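Local coordinates for sporulation-control protein spo0M (Bacillus subtilis, PDB 5CL2), which controls the expression of spo0A and is required for the cell to pass the morphological stage 0 of sporulation, at residues T51-V56 with C153-Y158; I99-V104 with Q167-V172; E129-I134 with F189-D194; E135-A140 with E237-V242. All coordinates share one frame; numbering follows the deposited sequence.

Interaction 1: T51-V56 with C153-Y158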
loop_
_atom_site.group_PDB
_atom_site.type_symbol
_atom_site.label_atom_id
_atom_site.label_comp_id
_atom_site.label_asym_id
_atom_site.label_seq_id
_atom_site.Cartn_x
_atom_site.Cartn_y
_atom_site.Cartn_z
ATOM N N THR A 51 -3.731 14.821 -3.311
ATOM C CA THR A 51 -5.019 15.134 -2.735
ATOM C C THR A 51 -4.744 15.556 -1.304
ATOM O O THR A 51 -3.580 15.833 -0.972
ATOM C CB THR A 51 -6.004 13.944 -2.836
ATOM O OG1 THR A 51 -7.314 14.393 -2.483
ATOM C CG2 THR A 51 -5.567 12.768 -1.975
ATOM N N ARG A 52 -5.801 15.712 -0.503
ATOM C CA ARG A 52 -5.667 16.019 0.913
ATOM C C ARG A 52 -6.515 15.037 1.726
ATOM O O ARG A 52 -7.500 14.492 1.234
ATOM C CB ARG A 52 -6.125 17.440 1.223
ATOM C CG ARG A 52 -5.989 18.411 0.091
ATOM C CD ARG A 52 -6.820 19.648 0.369
ATOM N NE ARG A 52 -8.230 19.323 0.561
ATOM C CZ ARG A 52 -9.220 20.207 0.463
ATOM N NH1 ARG A 52 -8.958 21.483 0.186
ATOM N NH2 ARG A 52 -10.475 19.817 0.656
ATOM N N TYR A 53 -6.144 14.811 2.972
ATOM C CA TYR A 53 -6.962 13.956 3.804
ATOM C C TYR A 53 -7.060 14.519 5.201
ATOM O O TYR A 53 -6.218 15.328 5.614
ATOM C CB TYR A 53 -6.435 12.524 3.814
ATOM C CG TYR A 53 -5.113 12.292 4.508
ATOM C CD1 TYR A 53 -3.902 12.526 3.861
ATOM C CD2 TYR A 53 -5.078 11.798 5.806
ATOM C CE1 TYR A 53 -2.688 12.282 4.509
ATOM C CE2 TYR A 53 -3.888 11.544 6.456
ATOM C CZ TYR A 53 -2.700 11.777 5.818
ATOM O OH TYR A 53 -1.540 11.510 6.514
ATOM N N VAL A 54 -8.105 14.102 5.918
ATOM C CA VAL A 54 -8.390 14.687 7.224
ATOM C C VAL A 54 -7.746 13.856 8.316
ATOM O O VAL A 54 -7.762 12.620 8.288
ATOM C CB VAL A 54 -9.903 14.804 7.499
ATOM C CG1 VAL A 54 -10.145 15.528 8.828
ATOM C CG2 VAL A 54 -10.583 15.559 6.390
ATOM N N ILE A 55 -7.139 14.571 9.251
ATOM C CA ILE A 55 -6.642 14.036 10.504
ATOM C C ILE A 55 -7.319 14.779 11.652
ATOM O O ILE A 55 -7.214 16.003 11.761
ATOM C CB ILE A 55 -5.127 14.199 10.634
ATOM C CG1 ILE A 55 -4.386 13.374 9.574
ATOM C CG2 ILE A 55 -4.671 13.852 12.042
ATOM C CD1 ILE A 55 -2.896 13.568 9.657
ATOM N N VAL A 56 -8.036 14.049 12.498
ATOM C CA VAL A 56 -8.710 14.677 13.625
ATOM C C VAL A 56 -7.937 14.437 14.917
ATOM O O VAL A 56 -7.592 13.309 15.243
ATOM C CB VAL A 56 -10.151 14.173 13.752
ATOM C CG1 VAL A 56 -10.857 14.838 14.928
ATOM C CG2 VAL A 56 -10.903 14.458 12.454
ATOM N N CYS A 153 -11.547 11.986 2.282
ATOM C CA CYS A 153 -10.366 11.162 2.514
ATOM C C CYS A 153 -9.957 11.289 3.979
ATOM O O CYS A 153 -9.741 12.400 4.489
ATOM C CB CYS A 153 -9.237 11.553 1.557
ATOM S SG CYS A 153 -9.710 11.209 -0.139
ATOM N N GLU A 154 -9.892 10.146 4.654
ATOM C CA GLU A 154 -9.683 10.106 6.092
ATOM C C GLU A 154 -8.387 9.380 6.395
ATOM O O GLU A 154 -8.038 8.390 5.737
ATOM C CB GLU A 154 -10.832 9.384 6.805
ATOM C CG GLU A 154 -12.238 9.906 6.560
ATOM C CD GLU A 154 -12.565 11.193 7.299
ATOM O OE1 GLU A 154 -12.120 11.389 8.453
ATOM O OE2 GLU A 154 -13.360 11.978 6.758
ATOM N N GLN A 155 -7.674 9.874 7.392
ATOM C CA GLN A 155 -6.480 9.218 7.886
ATOM C C GLN A 155 -6.784 7.741 8.197
ATOM O O GLN A 155 -7.793 7.447 8.864
ATOM C CB GLN A 155 -6.013 9.941 9.147
ATOM C CG GLN A 155 -5.077 9.155 10.004
ATOM C CD GLN A 155 -4.847 9.810 11.332
ATOM O OE1 GLN A 155 -5.795 10.219 12.017
ATOM N NE2 GLN A 155 -3.574 9.974 11.688
ATOM N N ALA A 156 -5.982 6.806 7.679
ATOM C CA ALA A 156 -6.262 5.386 7.948
ATOM C C ALA A 156 -5.029 4.461 8.109
ATOM O O ALA A 156 -4.898 3.455 7.396
ATOM C CB ALA A 156 -7.182 4.839 6.855
ATOM N N PRO A 157 -4.181 4.729 9.116
ATOM C CA PRO A 157 -3.038 3.841 9.361
ATOM C C PRO A 157 -3.452 2.413 9.667
ATOM O O PRO A 157 -2.682 1.503 9.367
ATOM C CB PRO A 157 -2.355 4.462 10.592
ATOM C CG PRO A 157 -3.414 5.283 11.252
ATOM C CD PRO A 157 -4.259 5.810 10.115
ATOM N N TYR A 158 -4.643 2.211 10.229
ATOM C CA TYR A 158 -5.105 0.865 10.589
ATOM C C TYR A 158 -5.098 -0.139 9.439
ATOM O O TYR A 158 -4.783 -1.313 9.643
ATOM C CB TYR A 158 -6.505 0.958 11.191
ATOM C CG TYR A 158 -7.168 -0.359 11.545
ATOM C CD1 TYR A 158 -6.797 -1.092 12.673
ATOM C CD2 TYR A 158 -8.198 -0.855 10.755
ATOM C CE1 TYR A 158 -7.443 -2.290 12.985
ATOM C CE2 TYR A 158 -8.834 -2.035 11.059
ATOM C CZ TYR A 158 -8.459 -2.745 12.160
ATOM O OH TYR A 158 -9.140 -3.907 12.403
HETATM O O HOH W 1 -9.650 11.313 10.106
HETATM O O HOH W 2 -8.295 11.250 12.257
#

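Interaction 2: I99-V104 with Q167-V172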
loop_
_atom_site.group_PDB
_atom_site.type_symbol
_atom_site.label_atom_id
_atom_site.label_comp_id
_atom_site.label_asym_id
_atom_site.label_seq_id
_atom_site.Cartn_x
_atom_site.Cartn_y
_atom_site.Cartn_z
ATOM N N ILE A 99 -12.201 9.433 -5.529
ATOM C CA ILE A 99 -13.233 9.972 -6.404
ATOM C C ILE A 99 -13.471 11.427 -6.026
ATOM O O ILE A 99 -13.504 11.754 -4.835
ATOM C CB ILE A 99 -14.543 9.147 -6.278
ATOM C CG1 ILE A 99 -14.363 7.770 -6.914
ATOM C CG2 ILE A 99 -15.735 9.870 -6.887
ATOM C CD1 ILE A 99 -15.325 6.715 -6.355
ATOM N N THR A 100 -13.642 12.303 -7.017
ATOM C CA THR A 100 -13.820 13.708 -6.687
ATOM C C THR A 100 -15.301 13.938 -6.494
ATOM O O THR A 100 -16.061 14.115 -7.451
ATOM C CB THR A 100 -13.290 14.635 -7.803
ATOM O OG1 THR A 100 -11.859 14.602 -7.818
ATOM C CG2 THR A 100 -13.735 16.057 -7.562
ATOM N N VAL A 101 -15.682 13.988 -5.224
ATOM C CA VAL A 101 -17.058 14.181 -4.807
ATOM C C VAL A 101 -16.937 14.648 -3.369
ATOM O O VAL A 101 -15.914 14.390 -2.723
ATOM C CB VAL A 101 -17.902 12.906 -4.932
ATOM C CG1 VAL A 101 -17.513 11.892 -3.865
ATOM C CG2 VAL A 101 -19.375 13.233 -4.816
ATOM N N GLY A 102 -17.963 15.328 -2.866
ATOM C CA GLY A 102 -17.893 15.910 -1.541
ATOM C C GLY A 102 -16.784 16.944 -1.421
ATOM O O GLY A 102 -16.705 17.909 -2.197
ATOM N N LYS A 103 -15.929 16.749 -0.427
ATOM C CA LYS A 103 -14.859 17.693 -0.143
ATOM C C LYS A 103 -13.507 17.336 -0.822
ATOM O O LYS A 103 -12.542 18.107 -0.765
ATOM C CB LYS A 103 -14.699 17.802 1.378
ATOM C CG LYS A 103 -15.253 19.109 1.953
ATOM C CD LYS A 103 -15.025 19.190 3.455
ATOM C CE LYS A 103 -15.032 20.640 3.949
ATOM N NZ LYS A 103 -16.147 21.447 3.399
ATOM N N VAL A 104 -13.463 16.197 -1.505
ATOM C CA VAL A 104 -12.217 15.688 -2.063
ATOM C C VAL A 104 -11.729 16.430 -3.315
ATOM O O VAL A 104 -12.452 16.555 -4.308
ATOM C CB VAL A 104 -12.342 14.208 -2.411
ATOM C CG1 VAL A 104 -11.052 13.700 -3.035
ATOM C CG2 VAL A 104 -12.713 13.401 -1.158
ATOM N N GLN A 167 -10.734 6.625 1.124
ATOM C CA GLN A 167 -11.914 7.437 0.883
ATOM C C GLN A 167 -13.121 6.778 1.579
ATOM O O GLN A 167 -13.489 5.652 1.285
ATOM C CB GLN A 167 -12.187 7.635 -0.613
ATOM C CG GLN A 167 -13.352 8.585 -0.846
ATOM C CD GLN A 167 -13.469 9.119 -2.275
ATOM O OE1 GLN A 167 -13.194 8.421 -3.253
ATOM N NE2 GLN A 167 -13.895 10.371 -2.390
ATOM N N GLU A 168 -13.710 7.500 2.521
ATOM C CA GLU A 168 -14.847 7.031 3.290
ATOM C C GLU A 168 -16.139 7.658 2.761
ATOM O O GLU A 168 -16.279 8.895 2.733
ATOM C CB GLU A 168 -14.662 7.366 4.769
ATOM C CG GLU A 168 -15.776 6.838 5.686
ATOM C CD GLU A 168 -15.481 7.112 7.150
ATOM O OE1 GLU A 168 -14.338 7.511 7.460
ATOM O OE2 GLU A 168 -16.376 6.923 7.999
ATOM N N PHE A 169 -17.047 6.791 2.302
ATOM C CA PHE A 169 -18.384 7.185 1.848
ATOM C C PHE A 169 -19.394 7.002 2.973
ATOM O O PHE A 169 -19.518 5.908 3.525
ATOM C CB PHE A 169 -18.813 6.371 0.620
ATOM C CG PHE A 169 -17.954 6.617 -0.587
ATOM C CD1 PHE A 169 -16.735 5.993 -0.716
ATOM C CD2 PHE A 169 -18.355 7.495 -1.573
ATOM C CE1 PHE A 169 -15.922 6.231 -1.814
ATOM C CE2 PHE A 169 -17.549 7.733 -2.670
ATOM C CZ PHE A 169 -16.327 7.104 -2.783
ATOM N N GLU A 170 -20.113 8.068 3.312
ATOM C CA GLU A 170 -21.125 8.028 4.369
ATOM C C GLU A 170 -22.519 8.248 3.793
ATOM O O GLU A 170 -22.782 9.256 3.117
ATOM C CB GLU A 170 -20.837 9.071 5.442
ATOM C CG GLU A 170 -21.931 9.214 6.470
ATOM C CD GLU A 170 -21.831 10.538 7.194
ATOM O OE1 GLU A 170 -20.705 10.874 7.630
ATOM O OE2 GLU A 170 -22.864 11.235 7.333
ATOM N N PHE A 171 -23.379 7.261 4.037
ATOM C CA PHE A 171 -24.756 7.234 3.585
ATOM C C PHE A 171 -25.702 7.440 4.755
ATOM O O PHE A 171 -25.413 7.015 5.882
ATOM C CB PHE A 171 -25.097 5.901 2.935
ATOM C CG PHE A 171 -24.231 5.538 1.775
ATOM C CD1 PHE A 171 -23.002 4.938 1.981
ATOM C CD2 PHE A 171 -24.675 5.721 0.483
ATOM C CE1 PHE A 171 -22.219 4.566 0.926
ATOM C CE2 PHE A 171 -23.889 5.352 -0.586
ATOM C CZ PHE A 171 -22.663 4.770 -0.363
ATOM N N VAL A 172 -26.861 8.020 4.462
ATOM C CA VAL A 172 -27.901 8.244 5.447
ATOM C C VAL A 172 -29.124 7.386 5.071
ATOM O O VAL A 172 -29.477 7.281 3.886
ATOM C CB VAL A 172 -28.280 9.751 5.501
ATOM C CG1 VAL A 172 -29.521 9.985 6.320
ATOM C CG2 VAL A 172 -27.142 10.553 6.063
#

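Interaction 3: E129-I134 with F189-D194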
loop_
_atom_site.group_PDB
_atom_site.type_symbol
_atom_site.label_atom_id
_atom_site.label_comp_id
_atom_site.label_asym_id
_atom_site.label_seq_id
_atom_site.Cartn_x
_atom_site.Cartn_y
_atom_site.Cartn_z
ATOM N N GLU A 129 -13.788 10.458 -11.576
ATOM C CA GLU A 129 -15.109 9.848 -11.513
ATOM C C GLU A 129 -15.125 8.489 -10.846
ATOM O O GLU A 129 -14.118 7.790 -10.836
ATOM C CB GLU A 129 -15.697 9.716 -12.910
ATOM C CG GLU A 129 -15.988 11.037 -13.578
ATOM C CD GLU A 129 -16.586 10.832 -14.941
ATOM O OE1 GLU A 129 -15.921 10.192 -15.790
ATOM O OE2 GLU A 129 -17.722 11.301 -15.159
ATOM N N ALA A 130 -16.275 8.121 -10.289
ATOM C CA ALA A 130 -16.433 6.772 -9.779
ATOM C C ALA A 130 -16.274 5.756 -10.896
ATOM O O ALA A 130 -16.915 5.843 -11.936
ATOM C CB ALA A 130 -17.788 6.601 -9.098
ATOM N N HIS A 131 -15.405 4.792 -10.661
ATOM C CA HIS A 131 -15.259 3.659 -11.542
ATOM C C HIS A 131 -16.602 2.928 -11.555
ATOM O O HIS A 131 -17.277 2.853 -10.525
ATOM C CB HIS A 131 -14.108 2.784 -11.032
ATOM C CG HIS A 131 -13.865 1.538 -11.816
ATOM N ND1 HIS A 131 -14.692 0.435 -11.733
ATOM C CD2 HIS A 131 -12.853 1.181 -12.639
ATOM C CE1 HIS A 131 -14.218 -0.528 -12.499
ATOM N NE2 HIS A 131 -13.099 -0.100 -13.062
ATOM N N PRO A 132 -16.999 2.400 -12.717
ATOM C CA PRO A 132 -18.294 1.732 -12.910
ATOM C C PRO A 132 -18.678 0.697 -11.839
ATOM O O PRO A 132 -19.842 0.682 -11.460
ATOM C CB PRO A 132 -18.123 1.052 -14.266
ATOM C CG PRO A 132 -17.213 1.995 -15.021
ATOM C CD PRO A 132 -16.260 2.558 -13.987
ATOM N N TRP A 133 -17.763 -0.157 -11.386
ATOM C CA TRP A 133 -18.100 -1.099 -10.310
ATOM C C TRP A 133 -18.519 -0.360 -9.047
ATOM O O TRP A 133 -19.467 -0.772 -8.366
ATOM C CB TRP A 133 -16.932 -2.019 -9.970
ATOM C CG TRP A 133 -16.375 -2.812 -11.119
ATOM C CD1 TRP A 133 -16.975 -3.071 -12.316
ATOM C CD2 TRP A 133 -15.106 -3.469 -11.156
ATOM N NE1 TRP A 133 -16.151 -3.840 -13.101
ATOM C CE2 TRP A 133 -14.994 -4.094 -12.413
ATOM C CE3 TRP A 133 -14.042 -3.569 -10.256
ATOM C CZ2 TRP A 133 -13.863 -4.814 -12.791
ATOM C CZ3 TRP A 133 -12.914 -4.280 -10.635
ATOM C CH2 TRP A 133 -12.835 -4.899 -11.888
ATOM N N ILE A 134 -17.792 0.712 -8.720
ATOM C CA ILE A 134 -18.104 1.509 -7.541
ATOM C C ILE A 134 -19.446 2.186 -7.743
ATOM O O ILE A 134 -20.254 2.251 -6.824
ATOM C CB ILE A 134 -17.041 2.564 -7.234
ATOM C CG1 ILE A 134 -15.745 1.906 -6.765
ATOM C CG2 ILE A 134 -17.537 3.527 -6.154
ATOM C CD1 ILE A 134 -14.608 2.924 -6.509
ATOM N N PHE A 189 -14.173 1.683 -0.396
ATOM C CA PHE A 189 -13.849 0.874 -1.564
ATOM C C PHE A 189 -12.343 0.757 -1.750
ATOM O O PHE A 189 -11.636 1.770 -1.811
ATOM C CB PHE A 189 -14.452 1.484 -2.810
ATOM C CG PHE A 189 -15.912 1.660 -2.730
ATOM C CD1 PHE A 189 -16.757 0.602 -2.973
ATOM C CD2 PHE A 189 -16.445 2.870 -2.375
ATOM C CE1 PHE A 189 -18.101 0.757 -2.902
ATOM C CE2 PHE A 189 -17.804 3.027 -2.286
ATOM C CZ PHE A 189 -18.634 1.956 -2.552
ATOM N N LEU A 190 -11.858 -0.470 -1.846
ATOM C CA LEU A 190 -10.483 -0.723 -2.240
ATOM C C LEU A 190 -10.499 -1.395 -3.606
ATOM O O LEU A 190 -10.799 -2.587 -3.732
ATOM C CB LEU A 190 -9.787 -1.603 -1.204
ATOM C CG LEU A 190 -9.982 -1.151 0.246
ATOM C CD1 LEU A 190 -9.455 -2.197 1.221
ATOM C CD2 LEU A 190 -9.272 0.175 0.450
ATOM N N LEU A 191 -10.159 -0.617 -4.623
ATOM C CA LEU A 191 -10.281 -1.046 -5.996
ATOM C C LEU A 191 -8.978 -1.642 -6.470
ATOM O O LEU A 191 -7.919 -1.052 -6.276
ATOM C CB LEU A 191 -10.678 0.129 -6.872
ATOM C CG LEU A 191 -10.825 -0.185 -8.351
ATOM C CD1 LEU A 191 -11.998 -1.115 -8.533
ATOM C CD2 LEU A 191 -11.028 1.098 -9.113
ATOM N N ASP A 192 -9.053 -2.820 -7.073
ATOM C CA ASP A 192 -7.905 -3.417 -7.738
ATOM C C ASP A 192 -8.336 -3.880 -9.127
ATOM O O ASP A 192 -9.466 -3.603 -9.559
ATOM C CB ASP A 192 -7.295 -4.547 -6.895
ATOM C CG ASP A 192 -8.307 -5.650 -6.539
ATOM O OD1 ASP A 192 -8.492 -6.578 -7.352
ATOM O OD2 ASP A 192 -8.915 -5.578 -5.439
ATOM N N GLU A 193 -7.417 -4.527 -9.841
ATOM C CA GLU A 193 -7.624 -4.902 -11.241
ATOM C C GLU A 193 -8.669 -6.014 -11.441
ATOM O O GLU A 193 -9.358 -6.062 -12.461
ATOM C CB GLU A 193 -6.285 -5.344 -11.855
ATOM C CG GLU A 193 -5.160 -4.290 -11.843
ATOM C CD GLU A 193 -5.276 -3.273 -12.969
ATOM O OE1 GLU A 193 -6.289 -3.317 -13.704
ATOM O OE2 GLU A 193 -4.340 -2.449 -13.139
ATOM N N ASP A 194 -8.752 -6.937 -10.490
ATOM C CA ASP A 194 -9.635 -8.103 -10.654
ATOM C C ASP A 194 -10.968 -8.008 -9.941
ATOM O O ASP A 194 -11.803 -8.895 -10.060
ATOM C CB ASP A 194 -8.910 -9.365 -10.201
ATOM C CG ASP A 194 -7.607 -9.546 -10.932
ATOM O OD1 ASP A 194 -7.669 -9.808 -12.156
ATOM O OD2 ASP A 194 -6.539 -9.416 -10.287
#

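Interaction 4: E135-A140 with E237-V242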
loop_
_atom_site.group_PDB
_atom_site.type_symbol
_atom_site.label_atom_id
_atom_site.label_comp_id
_atom_site.label_asym_id
_atom_site.label_seq_id
_atom_site.Cartn_x
_atom_site.Cartn_y
_atom_site.Cartn_z
ATOM N N GLU A 135 -19.686 2.693 -8.946
ATOM C CA GLU A 135 -20.952 3.359 -9.228
ATOM C C GLU A 135 -22.122 2.364 -9.156
ATOM O O GLU A 135 -23.235 2.722 -8.755
ATOM C CB GLU A 135 -20.891 4.030 -10.598
ATOM C CG GLU A 135 -22.048 4.963 -10.897
ATOM C CD GLU A 135 -21.677 6.008 -11.940
ATOM O OE1 GLU A 135 -20.934 5.673 -12.898
ATOM O OE2 GLU A 135 -22.118 7.168 -11.800
ATOM N N ASN A 136 -21.848 1.108 -9.495
ATOM C CA ASN A 136 -22.815 0.037 -9.323
ATOM C C ASN A 136 -23.111 -0.160 -7.847
ATOM O O ASN A 136 -24.278 -0.263 -7.458
ATOM C CB ASN A 136 -22.310 -1.281 -9.932
ATOM C CG ASN A 136 -22.361 -1.297 -11.455
ATOM O OD1 ASN A 136 -22.838 -0.355 -12.089
ATOM N ND2 ASN A 136 -21.842 -2.366 -12.050
ATOM N N VAL A 137 -22.065 -0.212 -7.022
ATOM C CA VAL A 137 -22.275 -0.384 -5.585
ATOM C C VAL A 137 -23.075 0.790 -5.010
ATOM O O VAL A 137 -23.963 0.597 -4.185
ATOM C CB VAL A 137 -20.953 -0.528 -4.811
ATOM C CG1 VAL A 137 -21.234 -0.744 -3.329
ATOM C CG2 VAL A 137 -20.149 -1.702 -5.347
ATOM N N LEU A 138 -22.774 1.995 -5.470
ATOM C CA LEU A 138 -23.400 3.213 -4.948
ATOM C C LEU A 138 -24.884 3.246 -5.283
ATOM O O LEU A 138 -25.731 3.556 -4.432
ATOM C CB LEU A 138 -22.712 4.452 -5.520
ATOM C CG LEU A 138 -21.248 4.644 -5.116
ATOM C CD1 LEU A 138 -20.609 5.829 -5.887
ATOM C CD2 LEU A 138 -21.128 4.819 -3.598
ATOM N N GLU A 139 -25.187 2.931 -6.540
ATOM C CA GLU A 139 -26.567 2.853 -6.978
ATOM C C GLU A 139 -27.312 1.762 -6.223
ATOM O O GLU A 139 -28.437 1.977 -5.765
ATOM C CB GLU A 139 -26.632 2.594 -8.482
ATOM C CG GLU A 139 -28.025 2.278 -9.009
ATOM C CD GLU A 139 -28.033 1.994 -10.508
ATOM O OE1 GLU A 139 -26.951 2.058 -11.137
ATOM O OE2 GLU A 139 -29.123 1.724 -11.062
ATOM N N ALA A 140 -26.665 0.610 -6.060
ATOM C CA ALA A 140 -27.233 -0.510 -5.309
ATOM C C ALA A 140 -27.588 -0.130 -3.875
ATOM O O ALA A 140 -28.658 -0.479 -3.391
ATOM C CB ALA A 140 -26.275 -1.687 -5.313
ATOM N N GLU A 237 -28.515 -6.581 -10.077
ATOM C CA GLU A 237 -29.482 -7.307 -9.231
ATOM C C GLU A 237 -28.848 -8.075 -8.090
ATOM O O GLU A 237 -29.100 -7.812 -6.885
ATOM C CB GLU A 237 -30.288 -8.292 -10.073
ATOM C CG GLU A 237 -30.943 -7.691 -11.292
ATOM C CD GLU A 237 -31.627 -8.738 -12.154
ATOM O OE1 GLU A 237 -31.357 -9.947 -11.958
ATOM O OE2 GLU A 237 -32.445 -8.350 -13.018
ATOM N N GLU A 238 -28.004 -9.020 -8.481
ATOM C CA GLU A 238 -27.442 -9.953 -7.533
ATOM C C GLU A 238 -26.582 -9.179 -6.552
ATOM O O GLU A 238 -26.486 -9.541 -5.372
ATOM C CB GLU A 238 -26.614 -11.003 -8.267
ATOM C CG GLU A 238 -26.007 -12.047 -7.368
ATOM C CD GLU A 238 -27.025 -13.036 -6.846
ATOM O OE1 GLU A 238 -28.217 -12.939 -7.219
ATOM O OE2 GLU A 238 -26.617 -13.924 -6.071
ATOM N N LEU A 239 -26.042 -8.058 -7.037
ATOM C CA LEU A 239 -25.320 -7.090 -6.221
ATOM C C LEU A 239 -26.192 -6.486 -5.115
ATOM O O LEU A 239 -25.808 -6.535 -3.937
ATOM C CB LEU A 239 -24.752 -5.973 -7.108
ATOM C CG LEU A 239 -23.802 -4.974 -6.446
ATOM C CD1 LEU A 239 -22.696 -5.737 -5.733
ATOM C CD2 LEU A 239 -23.241 -3.993 -7.481
ATOM N N GLU A 240 -27.354 -5.921 -5.463
ATOM C CA GLU A 240 -28.188 -5.365 -4.401
ATOM C C GLU A 240 -28.611 -6.398 -3.392
ATOM O O GLU A 240 -28.763 -6.058 -2.214
ATOM C CB GLU A 240 -29.475 -4.729 -4.895
ATOM C CG GLU A 240 -29.423 -3.866 -6.102
ATOM C CD GLU A 240 -30.561 -2.878 -6.043
ATOM O OE1 GLU A 240 -31.457 -3.064 -5.174
ATOM O OE2 GLU A 240 -30.565 -1.929 -6.854
ATOM N N GLU A 241 -28.816 -7.652 -3.816
ATOM C CA GLU A 241 -29.326 -8.589 -2.819
ATOM C C GLU A 241 -28.182 -9.076 -1.939
ATOM O O GLU A 241 -28.380 -9.328 -0.743
ATOM C CB GLU A 241 -30.049 -9.789 -3.443
ATOM C CG GLU A 241 -30.762 -9.539 -4.761
ATOM C CD GLU A 241 -31.545 -10.768 -5.231
ATOM O OE1 GLU A 241 -31.986 -11.564 -4.360
ATOM O OE2 GLU A 241 -31.702 -10.945 -6.465
ATOM N N VAL A 242 -26.974 -9.144 -2.502
ATOM C CA VAL A 242 -25.820 -9.471 -1.675
ATOM C C VAL A 242 -25.590 -8.368 -0.641
ATOM O O VAL A 242 -25.325 -8.642 0.534
ATOM C CB VAL A 242 -24.544 -9.677 -2.527
ATOM C CG1 VAL A 242 -23.309 -9.810 -1.639
ATOM C CG2 VAL A 242 -24.690 -10.901 -3.423
#

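Interaction 1: T51-V56 with C153-Y158
Strand segments 51-56 and 153-155 run side by side, their directions 47° apart, and meet at a single bridge between Val54 and Glu154. Val54 holds it from both ends: its N donates to Cys153 O at 2.8 Å, and its O accepts from Gln155 N at 2.9 Å. This parallel-type bridge joins the far end of strand 40-57, whose sheet belongs to the N-terminal part of the chain, consistent with an arrestin-like fold for this family, to edge strand 146-155 of the next sheet. Tyr53 CG sits between its own N and carbonyl carbon (chi1 69°), which lays the ring against Gln155, whose CB meets the ring edge in plane, 3.8 Å from Tyr53 CE2. Further along, the extended Gln155 side chain crosses Ile55, bringing OE1 to 3.8 Å from Ile55 CG2. One water links Gln155 OE1 to Val56 N; another donates to Val54 O and to Glu154 OE1, a carboxylate oxygen that also pairs with Arg210.

Interaction 2: I99-V104 with Q167-V172
Gln167 reaches out of its strand and grips the backbone of Ile99 with both ends of its amide. Stretched out with CG trans to the backbone N (chi1 -175°), the side chain carries its amide across to the loop. OE1 accepts from Ile99 N at 2.7 Å, the donor lying tilted from the carbonyl plane, while NE2 donates to Ile99 O at 2.8 Å, in the carbonyl plane of Ile99 and on a lone pair of its O. Held at two points, the amide cannot readily flip or turn. Apolar groups pack round it: Ile99 CB comes to 3.4 Å from Gln167 OE1, and Val104 CG2 to 3.5 Å from Gln167 NE2. Phe169 brings its CZ to 3.7 Å from Ile99 CD1, with Val101 CG1 more loosely placed near the same ring. A leucine in place of Gln167 would probably leave Ile99 N and O without these partners and let the loop shift. A type II' turn from Val101 to Val104 folds the loop back. The contact thus fastens a loop that has neither helix nor strand to strand 165-173 through a buried amide that imitates a strand's backbone pairing, its polar atoms satisfied within an apolar setting.

Interaction 3: E129-I134 with F189-D194
The Phe189 ring carries Ile134 CG2 over the centre of one face, 3.9 Å from the ring centroid and only 11° off its normal, a CH-pi contact. Ile134 CG1 and CD1 continue the packing back over Phe189 CG and CB. Leu191 meets two more flat groups with its two methyls: CD2 lies off-centre above the His131 ring, 3.9 Å from His131 CG, with Pro132 CD also over a face of the imidazole, and CD1 packs against the indole, 3.6 Å from Trp133 CE3. The indole has His131 CE1 over one face, offset toward the rim, and Glu193 O at its edge in plane, 3.7 Å from Trp133 CH2. A first torsion of 178° folds the imidazole back to the helix start, where His131 ND1 accepts from Trp133 N at 3.1 Å, a capping bond from the N-cap residue. An alanine instead of Ile134 would probably strip the Phe189 face of its methyl cover and open a gap between helix and strand. Further along, Asp192 OD1 accepts from Asp194 N in an Asx turn and forms a salt bridge with Arg227. Phe189 in turn meets Phe169 edge-to-face. This is helix-on-sheet packing: the first turn of helix 132-143, capped by a histidine, lies against strand 185-191 of the five-stranded antiparallel sheet.

Interaction 4: E135-A140 with E237-V242
Leu239 points from helix 236-248 at the opposing helix and pushes its CD2 methyl in beside Asn136 and Val137, coming to 3.8 Å from Asn136 CB and, less closely, 4.4 Å from Val137 CG2. A first torsion of -172° swings Leu239 CG away from its own N and across the interface, where it also borders Ala140, whose CB is 4.3 Å from Leu239 CG. Glu240 comes from the neighbouring position and lays the aliphatic part of its chain alongside Ala140, its CG 3.9 Å from Ala140 CB. The small alanine lets the backbones draw near, with the CA atoms of Ala140 and Glu240 5.0 Å apart. Polar ends turn to other partners: Glu240 OE2 bonds to Asn143 ND2, and Asn136 ND2 to Leu233 O. No hydrogen bond joins the two segments. Leu239 also touches Phe228, and Val137 touches Phe189, so both helices rest on strands of one antiparallel sheet. The axes of segments 135-140 and 237-242 pass 9.4 Å apart and cross at -59°, an apolar helix-helix packing on the face of that sheet.

In the fold
All four contacts are chained together: Cys153 of interaction 1 packs on Val104 of interaction 2, Phe169 of interaction 2 meets Phe189 of interaction 3, and Phe189 touches Val137 and Leu138 of interaction 4. Interactions 3 and 4 share helix 132-143, while interactions 1, 2 and 3 use three successive strands of the same antiparallel sheet. Interaction 1, partly buried, relies on backbone bonds and bridging waters; interaction 2, buried, on a side-chain amide gripping a loop; interaction 3, partly buried, on CH-pi and apolar contacts; interaction 4 on aliphatic packing alone. Interaction 4 is buried too, yet its centre is about 22 Å from the centre of the chain, against about 11 Å for that of interaction 3.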